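Local coordinates for purine nucleoside phosphorylase (PDB 5KO5), which probably catalyses the reversible phosphorolysis of purine nucleosides to free base and ribose 1-phosphate, and here holds cytosine in its base pocket, at residues N117-F131 and L238-D250. Residues are numbered along the deposited sequence; the frame is centred on the assembly and turned at random. Where two conformers were deposited one is given.
With CYT (6-aminopyrimidin-2(1H)-one), chain B; EDO (1,2-ethanediol), chain C.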
ATOM      1  N   ASN A 117       9.085   7.652 -19.369  1.00 14.49           N
ATOM      2  CA  ASN A 117       8.751   8.346 -18.136  1.00 13.66           C
ATOM      3  C   ASN A 117       9.977   9.119 -17.664  1.00 14.84           C
ATOM      4  O   ASN A 117      11.089   8.917 -18.157  1.00 15.53           O
ATOM      5  CB  ASN A 117       8.221   7.385 -17.053  1.00 14.20           C
ATOM      6  CG  ASN A 117       9.254   6.366 -16.592  1.00 16.60           C
ATOM      7  OD1 ASN A 117      10.325   6.721 -16.097  1.00 15.05           O
ATOM      8  ND2 ASN A 117       8.919   5.089 -16.724  1.00 17.48           N
ATOM      9  N   LEU A 118       9.750  10.028 -16.720  1.00 15.99           N
ATOM     10  CA  LEU A 118      10.821  10.700 -15.994  1.00 15.46           C
ATOM     11  C   LEU A 118      10.930  10.051 -14.623  1.00 16.34           C
ATOM     12  O   LEU A 118       9.913   9.757 -13.983  1.00 16.53           O
ATOM     13  CB  LEU A 118      10.525  12.195 -15.832  1.00 20.97           C
ATOM     14  CG  LEU A 118      11.036  13.190 -16.879  1.00 30.74           C
ATOM     15  CD1 LEU A 118      12.559  13.207 -16.946  1.00 32.70           C
ATOM     16  CD2 LEU A 118      10.456  12.903 -18.233  1.00 30.08           C
ATOM     17  N   ALA A 119      12.157   9.794 -14.176  1.00 15.11           N
ATOM     18  CA  ALA A 119      12.329   9.044 -12.940  1.00 13.47           C
ATOM     19  C   ALA A 119      13.527   9.558 -12.155  1.00 13.12           C
ATOM     20  O   ALA A 119      14.406  10.230 -12.694  1.00 15.66           O
ATOM     21  CB  ALA A 119      12.525   7.547 -13.236  1.00 15.88           C
ATOM     22  N   GLY A 120      13.551   9.235 -10.863  1.00 13.26           N
ATOM     23  CA  GLY A 120      14.725   9.464 -10.046  1.00 15.36           C
ATOM     24  C   GLY A 120      15.696   8.293 -10.120  1.00 13.54           C
ATOM     25  O   GLY A 120      15.287   7.132 -10.062  1.00 15.23           O
ATOM     26  N   GLY A 121      16.979   8.614 -10.235  1.00 16.37           N
ATOM     27  CA  GLY A 121      18.002   7.579 -10.218  1.00 17.57           C
ATOM     28  C   GLY A 121      18.380   7.201  -8.793  1.00 17.28           C
ATOM     29  O   GLY A 121      18.610   8.072  -7.946  1.00 17.10           O
ATOM     30  N   ILE A 122      18.441   5.900  -8.530  1.00 15.37           N
ATOM     31  CA  ILE A 122      18.882   5.357  -7.252  1.00 17.22           C
ATOM     32  C   ILE A 122      20.271   4.741  -7.369  1.00 16.40           C
ATOM     33  O   ILE A 122      21.153   5.017  -6.557  1.00 19.53           O
ATOM     34  CB  ILE A 122      17.866   4.323  -6.718  1.00 15.16           C
ATOM     35  CG1 ILE A 122      16.477   4.940  -6.547  1.00 14.37           C
ATOM     36  CG2 ILE A 122      18.361   3.730  -5.403  1.00 17.04           C
ATOM     37  CD1 ILE A 122      16.395   6.004  -5.446  1.00 14.90           C
ATOM     38  N   ASN A 123      20.469   3.890  -8.379  1.00 18.51           N
ATOM     39  CA  ASN A 123      21.773   3.299  -8.653  1.00 19.45           C
ATOM     40  C   ASN A 123      22.819   4.390  -8.835  1.00 21.19           C
ATOM     41  O   ASN A 123      22.581   5.398  -9.505  1.00 20.95           O
ATOM     42  CB  ASN A 123      21.687   2.472  -9.944  1.00 19.26           C
ATOM     43  CG  ASN A 123      22.917   1.594 -10.169  1.00 23.48           C
ATOM     44  OD1 ASN A 123      24.033   2.084 -10.306  1.00 26.79           O
ATOM     45  ND2 ASN A 123      22.700   0.285 -10.211  1.00 26.84           N
ATOM     46  N   ARG A 124      23.998   4.169  -8.255  1.00 24.55           N
ATOM     47  CA  ARG A 124      25.036   5.188  -8.293  1.00 27.59           C
ATOM     48  C   ARG A 124      25.553   5.463  -9.689  1.00 21.52           C
ATOM     49  O   ARG A 124      26.123   6.533  -9.919  1.00 26.43           O
ATOM     50  CB  ARG A 124      26.212   4.783  -7.401  1.00 40.15           C
ATOM     51  CG  ARG A 124      26.717   5.916  -6.499  1.00 59.96           C
ATOM     52  CD  ARG A 124      25.761   6.264  -5.371  1.00 69.52           C
ATOM     53  NE  ARG A 124      24.445   5.653  -5.474  1.00 74.29           N
ATOM     54  CZ  ARG A 124      24.119   4.459  -5.000  1.00 84.21           C
ATOM     55  NH1 ARG A 124      25.005   3.727  -4.326  1.00 79.92           N
ATOM     56  NH2 ARG A 124      22.893   4.018  -5.211  1.00 93.72           N
ATOM     57  N   LYS A 125      25.395   4.523 -10.617  1.00 25.54           N
ATOM     58  CA  LYS A 125      25.925   4.733 -11.956  1.00 28.62           C
ATOM     59  C   LYS A 125      25.104   5.731 -12.761  1.00 26.46           C
ATOM     60  O   LYS A 125      25.537   6.135 -13.843  1.00 27.77           O
ATOM     61  CB  LYS A 125      26.002   3.400 -12.694  1.00 34.19           C
ATOM     62  CG  LYS A 125      26.990   2.418 -12.093  1.00 42.48           C
ATOM     63  CD  LYS A 125      26.920   1.092 -12.824  1.00 50.66           C
ATOM     64  CE  LYS A 125      27.971   0.122 -12.328  1.00 60.80           C
ATOM     65  NZ  LYS A 125      27.932  -1.153 -13.096  1.00 68.92           N
ATOM     66  N   LEU A 126      23.950   6.155 -12.254  1.00 22.25           N
ATOM     67  CA  LEU A 126      22.987   6.922 -13.033  1.00 19.32           C
ATOM     68  C   LEU A 126      23.157   8.418 -12.800  1.00 20.86           C
ATOM     69  O   LEU A 126      23.146   8.885 -11.654  1.00 25.43           O
ATOM     70  CB  LEU A 126      21.564   6.491 -12.679  1.00 17.57           C
ATOM     71  CG  LEU A 126      21.234   5.031 -13.010  1.00 20.28           C
ATOM     72  CD1 LEU A 126      19.822   4.654 -12.538  1.00 18.85           C
ATOM     73  CD2 LEU A 126      21.403   4.756 -14.506  1.00 23.26           C
ATOM     74  N   LYS A 127      23.298   9.163 -13.892  1.00 20.34           N
ATOM     75  CA  LYS A 127      23.409  10.613 -13.890  1.00 22.99           C
ATOM     76  C   LYS A 127      22.160  11.220 -14.510  1.00 20.78           C
ATOM     77  O   LYS A 127      21.466  10.587 -15.312  1.00 19.00           O
ATOM     78  CB  LYS A 127      24.575  11.088 -14.765  1.00 26.74           C
ATOM     79  CG  LYS A 127      25.953  10.669 -14.348  1.00 30.63           C
ATOM     80  CD  LYS A 127      26.944  11.328 -15.297  1.00 32.06           C
ATOM     81  CE  LYS A 127      28.329  10.724 -15.190  1.00 49.32           C
ATOM     82  NZ  LYS A 127      28.318   9.279 -15.539  1.00 56.07           N
ATOM     83  N   SER A 128      21.892  12.471 -14.147  1.00 22.16           N
ATOM     84  CA  SER A 128      20.839  13.232 -14.805  0.54 19.69           C
ATOM     85  C   SER A 128      21.051  13.209 -16.314  1.00 18.08           C
ATOM     86  O   SER A 128      22.169  13.434 -16.798  1.00 20.52           O
ATOM     87  CB  SER A 128      20.883  14.674 -14.298  0.54 20.91           C
ATOM     88  OG  SER A 128      19.858  15.462 -14.873  0.54 20.31           O
ATOM     89  N   GLY A 129      19.982  12.926 -17.058  1.00 19.16           N
ATOM     90  CA  GLY A 129      20.059  12.831 -18.499  1.00 16.86           C
ATOM     91  C   GLY A 129      20.321  11.439 -19.043  1.00 18.47           C
ATOM     92  O   GLY A 129      20.304  11.263 -20.267  1.00 19.10           O
ATOM     93  N   ASP A 130      20.568  10.451 -18.184  1.00 17.93           N
ATOM     94  CA  ASP A 130      20.744   9.083 -18.646  1.00 19.04           C
ATOM     95  C   ASP A 130      19.387   8.455 -18.951  1.00 16.61           C
ATOM     96  O   ASP A 130      18.343   8.915 -18.489  1.00 18.05           O
ATOM     97  CB  ASP A 130      21.442   8.230 -17.580  1.00 18.46           C
ATOM     98  CG  ASP A 130      22.937   8.532 -17.446  1.00 20.39           C
ATOM     99  OD1 ASP A 130      23.507   9.250 -18.297  1.00 22.55           O
ATOM    100  OD2 ASP A 130      23.552   8.030 -16.479  1.00 23.68           O
ATOM    101  N   PHE A 131      19.413   7.388 -19.742  1.00 18.44           N
ATOM    102  CA  PHE A 131      18.231   6.593 -20.040  1.00 17.18           C
ATOM    103  C   PHE A 131      18.387   5.223 -19.398  1.00 18.63           C
ATOM    104  O   PHE A 131      19.478   4.643 -19.415  1.00 19.69           O
ATOM    105  CB  PHE A 131      18.056   6.391 -21.545  1.00 19.70           C
ATOM    106  CG  PHE A 131      17.932   7.664 -22.322  1.00 21.09           C
ATOM    107  CD1 PHE A 131      16.794   8.453 -22.214  1.00 21.41           C
ATOM    108  CD2 PHE A 131      18.939   8.063 -23.183  1.00 24.08           C
ATOM    109  CE1 PHE A 131      16.678   9.632 -22.947  1.00 21.40           C
ATOM    110  CE2 PHE A 131      18.826   9.233 -23.917  1.00 27.05           C
ATOM    111  CZ  PHE A 131      17.694  10.016 -23.796  1.00 24.73           C
ATOM    112  N   LEU A 238       8.011  -2.014 -24.148  1.00 16.55           N
ATOM    113  CA  LEU A 238       9.322  -1.414 -23.935  1.00 15.13           C
ATOM    114  C   LEU A 238       9.084  -0.160 -23.109  1.00 15.48           C
ATOM    115  O   LEU A 238       8.271   0.684 -23.498  1.00 16.32           O
ATOM    116  CB  LEU A 238       9.960  -0.999 -25.262  1.00 16.63           C
ATOM    117  CG  LEU A 238      11.251  -0.195 -25.095  1.00 18.52           C
ATOM    118  CD1 LEU A 238      12.372  -1.062 -24.519  1.00 20.30           C
ATOM    119  CD2 LEU A 238      11.674   0.414 -26.420  1.00 21.76           C
ATOM    120  N   ALA A 239       9.760  -0.046 -21.966  1.00 15.12           N
ATOM    121  CA  ALA A 239       9.604   1.105 -21.089  1.00 13.47           C
ATOM    122  C   ALA A 239      10.977   1.689 -20.821  1.00 15.46           C
ATOM    123  O   ALA A 239      11.898   0.956 -20.451  1.00 17.26           O
ATOM    124  CB  ALA A 239       8.952   0.693 -19.766  1.00 15.02           C
ATOM    125  N   VAL A 240      11.114   3.005 -21.005  1.00 16.66           N
ATOM    126  CA  VAL A 240      12.396   3.688 -20.867  1.00 16.66           C
ATOM    127  C   VAL A 240      12.221   4.859 -19.913  1.00 16.11           C
ATOM    128  O   VAL A 240      11.334   5.694 -20.112  1.00 17.15           O
ATOM    129  CB  VAL A 240      12.909   4.183 -22.233  1.00 15.92           C
ATOM    130  CG1 VAL A 240      14.218   4.954 -22.062  1.00 21.15           C
ATOM    131  CG2 VAL A 240      13.075   3.004 -23.179  1.00 18.59           C
ATOM    132  N   SER A 241      13.056   4.916 -18.878  1.00 14.99           N
ATOM    133  CA  SER A 241      13.071   6.049 -17.960  1.00 14.86           C
ATOM    134  C   SER A 241      14.165   7.027 -18.354  1.00 15.00           C
ATOM    135  O   SER A 241      15.294   6.627 -18.648  1.00 17.90           O
ATOM    136  CB  SER A 241      13.365   5.600 -16.529  1.00 16.13           C
ATOM    137  OG  SER A 241      12.260   4.925 -15.965  1.00 14.99           O
ATOM    138  N   LEU A 242      13.825   8.313 -18.356  1.00 14.46           N
ATOM    139  CA  LEU A 242      14.818   9.375 -18.426  1.00 17.13           C
ATOM    140  C   LEU A 242      15.119   9.814 -16.999  1.00 16.76           C
ATOM    141  O   LEU A 242      14.205  10.179 -16.257  1.00 14.53           O
ATOM    142  CB  LEU A 242      14.282  10.546 -19.246  1.00 16.31           C
ATOM    143  CG  LEU A 242      15.126  11.828 -19.248  1.00 16.11           C
ATOM    144  CD1 LEU A 242      16.526  11.576 -19.794  1.00 17.75           C
ATOM    145  CD2 LEU A 242      14.422  12.890 -20.063  1.00 21.51           C
ATOM    146  N   ILE A 243      16.390   9.762 -16.612  1.00 15.67           N
ATOM    147  CA  ILE A 243      16.792  10.061 -15.241  1.00 16.61           C
ATOM    148  C   ILE A 243      16.844  11.575 -15.062  1.00 13.63           C
ATOM    149  O   ILE A 243      17.661  12.261 -15.685  1.00 15.52           O
ATOM    150  CB  ILE A 243      18.137   9.408 -14.896  1.00 15.94           C
ATOM    151  CG1 ILE A 243      18.064   7.883 -15.106  1.00 17.50           C
ATOM    152  CG2 ILE A 243      18.565   9.792 -13.490  1.00 18.44           C
ATOM    153  CD1 ILE A 243      16.934   7.203 -14.323  1.00 17.52           C
ATOM    154  N   ALA A 244      15.968  12.106 -14.207  1.00 13.30           N
ATOM    155  CA  ALA A 244      15.951  13.548 -13.966  1.00 14.10           C
ATOM    156  C   ALA A 244      17.055  13.985 -13.008  1.00 16.01           C
ATOM    157  O   ALA A 244      17.552  15.109 -13.108  1.00 17.62           O
ATOM    158  CB  ALA A 244      14.590  13.972 -13.411  1.00 16.67           C
ATOM    159  N   ASN A 245      17.450  13.112 -12.089  1.00 16.07           N
ATOM    160  CA  ASN A 245      18.367  13.453 -11.013  1.00 15.88           C
ATOM    161  C   ASN A 245      18.760  12.141 -10.368  1.00 17.13           C
ATOM    162  O   ASN A 245      18.070  11.135 -10.527  1.00 17.39           O
ATOM    163  CB  ASN A 245      17.668  14.332  -9.967  1.00 14.44           C
ATOM    164  CG  ASN A 245      16.585  13.581  -9.221  1.00 15.19           C
ATOM    165  OD1 ASN A 245      15.573  13.196  -9.813  1.00 16.73           O
ATOM    166  ND2 ASN A 245      16.801  13.336  -7.929  1.00 15.48           N
ATOM    167  N   ASN A 246      19.864  12.150  -9.637  1.00 16.18           N
ATOM    168  CA  ASN A 246      20.203  11.010  -8.798  1.00 15.54           C
ATOM    169  C   ASN A 246      19.792  11.348  -7.374  1.00 16.17           C
ATOM    170  O   ASN A 246      20.405  12.207  -6.727  1.00 15.57           O
ATOM    171  CB  ASN A 246      21.681  10.647  -8.868  1.00 17.50           C
ATOM    172  CG  ASN A 246      21.953   9.344  -8.180  1.00 17.77           C
ATOM    173  OD1 ASN A 246      21.815   9.253  -6.968  1.00 18.10           O
ATOM    174  ND2 ASN A 246      22.267   8.304  -8.951  1.00 18.91           N
ATOM    175  N   SER A 247      18.753  10.671  -6.892  1.00 14.75           N
ATOM    176  CA  SER A 247      18.187  11.027  -5.598  1.00 14.72           C
ATOM    177  C   SER A 247      19.102  10.659  -4.443  1.00 14.49           C
ATOM    178  O   SER A 247      19.035  11.289  -3.385  1.00 14.95           O
ATOM    179  CB  SER A 247      16.807  10.394  -5.431  1.00 15.72           C
ATOM    180  OG  SER A 247      15.959  10.817  -6.485  1.00 17.32           O
ATOM    181  N   ILE A 248      19.941   9.635  -4.610  1.00 16.00           N
ATOM    182  CA  ILE A 248      20.878   9.276  -3.550  1.00 15.65           C
ATOM    183  C   ILE A 248      21.943  10.353  -3.410  1.00 16.10           C
ATOM    184  O   ILE A 248      22.250  10.811  -2.305  1.00 16.72           O
ATOM    185  CB  ILE A 248      21.497   7.891  -3.826  1.00 18.08           C
ATOM    186  CG1 ILE A 248      20.452   6.776  -3.660  1.00 18.07           C
ATOM    187  CG2 ILE A 248      22.722   7.651  -2.932  1.00 18.63           C
ATOM    188  CD1 ILE A 248      19.904   6.628  -2.250  1.00 20.19           C
ATOM    189  N   LEU A 249      22.506  10.782  -4.540  1.00 17.37           N
ATOM    190  CA  LEU A 249      23.477  11.865  -4.533  1.00 19.20           C
ATOM    191  C   LEU A 249      22.855  13.149  -4.001  1.00 17.10           C
ATOM    192  O   LEU A 249      23.468  13.855  -3.191  1.00 19.58           O
ATOM    193  CB  LEU A 249      24.009  12.062  -5.953  1.00 22.35           C
ATOM    194  CG  LEU A 249      25.404  12.617  -6.191  1.00 32.66           C
ATOM    195  CD1 LEU A 249      26.408  11.871  -5.344  1.00 32.80           C
ATOM    196  CD2 LEU A 249      25.736  12.473  -7.669  1.00 24.17           C
ATOM    197  N   ASP A 250      21.621  13.457  -4.420  1.00 16.18           N
ATOM    198  CA  ASP A 250      20.992  14.690  -3.958  1.00 16.74           C
ATOM    199  C   ASP A 250      20.774  14.663  -2.448  1.00 17.71           C
ATOM    200  O   ASP A 250      20.956  15.683  -1.773  1.00 21.92           O
ATOM    201  CB  ASP A 250      19.664  14.934  -4.674  1.00 17.14           C
ATOM    202  CG  ASP A 250      19.833  15.228  -6.154  1.00 19.56           C
ATOM    203  OD1 ASP A 250      20.956  15.594  -6.577  1.00 19.51           O
ATOM    204  OD2 ASP A 250      18.825  15.102  -6.879  1.00 19.41           O
TER
HETATM  205  N3  CYT B 301      11.116  11.079  -9.001  1.00 13.97           N
HETATM  206  C4  CYT B 301      12.072  11.854  -9.516  1.00 12.98           C
HETATM  207  N1  CYT B 301       9.860  11.351 -10.999  1.00 18.03           N
HETATM  208  C2  CYT B 301       9.989  10.819  -9.711  1.00 14.17           C
HETATM  209  O2  CYT B 301       9.074  10.140  -9.234  1.00 13.76           O
HETATM  210  N4  CYT B 301      13.152  12.084  -8.762  1.00 16.54           N
HETATM  211  C5  CYT B 301      11.963  12.398 -10.833  1.00 17.36           C
HETATM  212  C6  CYT B 301      10.848  12.128 -11.525  1.00 18.76           C
HETATM  213  C1  EDO C 302       6.378   9.629 -14.966  1.00 24.41           C
HETATM  214  O1  EDO C 302       5.540   9.604 -13.804  1.00 35.32           O
HETATM  215  C2  EDO C 302       5.752  10.437 -16.082  1.00 25.01           C
HETATM  216  O2  EDO C 302       6.801  11.052 -16.825  1.00 24.14           O
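Ser-241 OG donates to Asn-117 OD1 at 2.6 Å, in the plane of the amide and on a lone pair, where the parallel strands 117-121 and 238-246 run side by side. The Asn-117 amide is set for this by chi1 of 64°, which tucks CG between backbone N and carbonyl carbon; its ND2 binds Thr-223. On the other face of the sheet Leu-118 and Leu-242 lie alongside, CD1 to CD2 3.6 Å, and Leu-242 CD1 reaches Phe-131 CE1 at 3.7 Å. The chain from Gly-129 to Phe-131 returns along the far edge of strand 238-246, which thus lies between a parallel and an antiparallel neighbour in the mixed sheet of the phosphorylase superfamily fold; Ile-243 N bonds Asp-130 O, and Ile-243 O accepts from Gly-129 N. Toward the strand end, the buried Asn-246 ND2 spends both hydrogens: one on a lone pair of Leu-126 O (2.9 Å, 161° at the hydrogen), the other, more bent, above the carbonyl plane of Asn-123 O. Asn-246 OD1, at the N-cap of helix 247-252, accepts from Leu-249 N. Against this buried, close-packed part, the solvent side is looser: the exposed Arg-124 lays one guanidinium face over Ile-248 CG2, NE 3.7 Å away. In the pocket, cytosine N4 donates to Asn-245 OD1 (2.9 Å); Ser-247 OG bonds Glu-203, which is itself hydrogen-bonded to the cytosine. With Asn-245 ND2 donating to Asp-250 OD2 and Ser-247 OG, its amide is probably fixed with OD1 facing the base, an acceptor suited to an N-H donor.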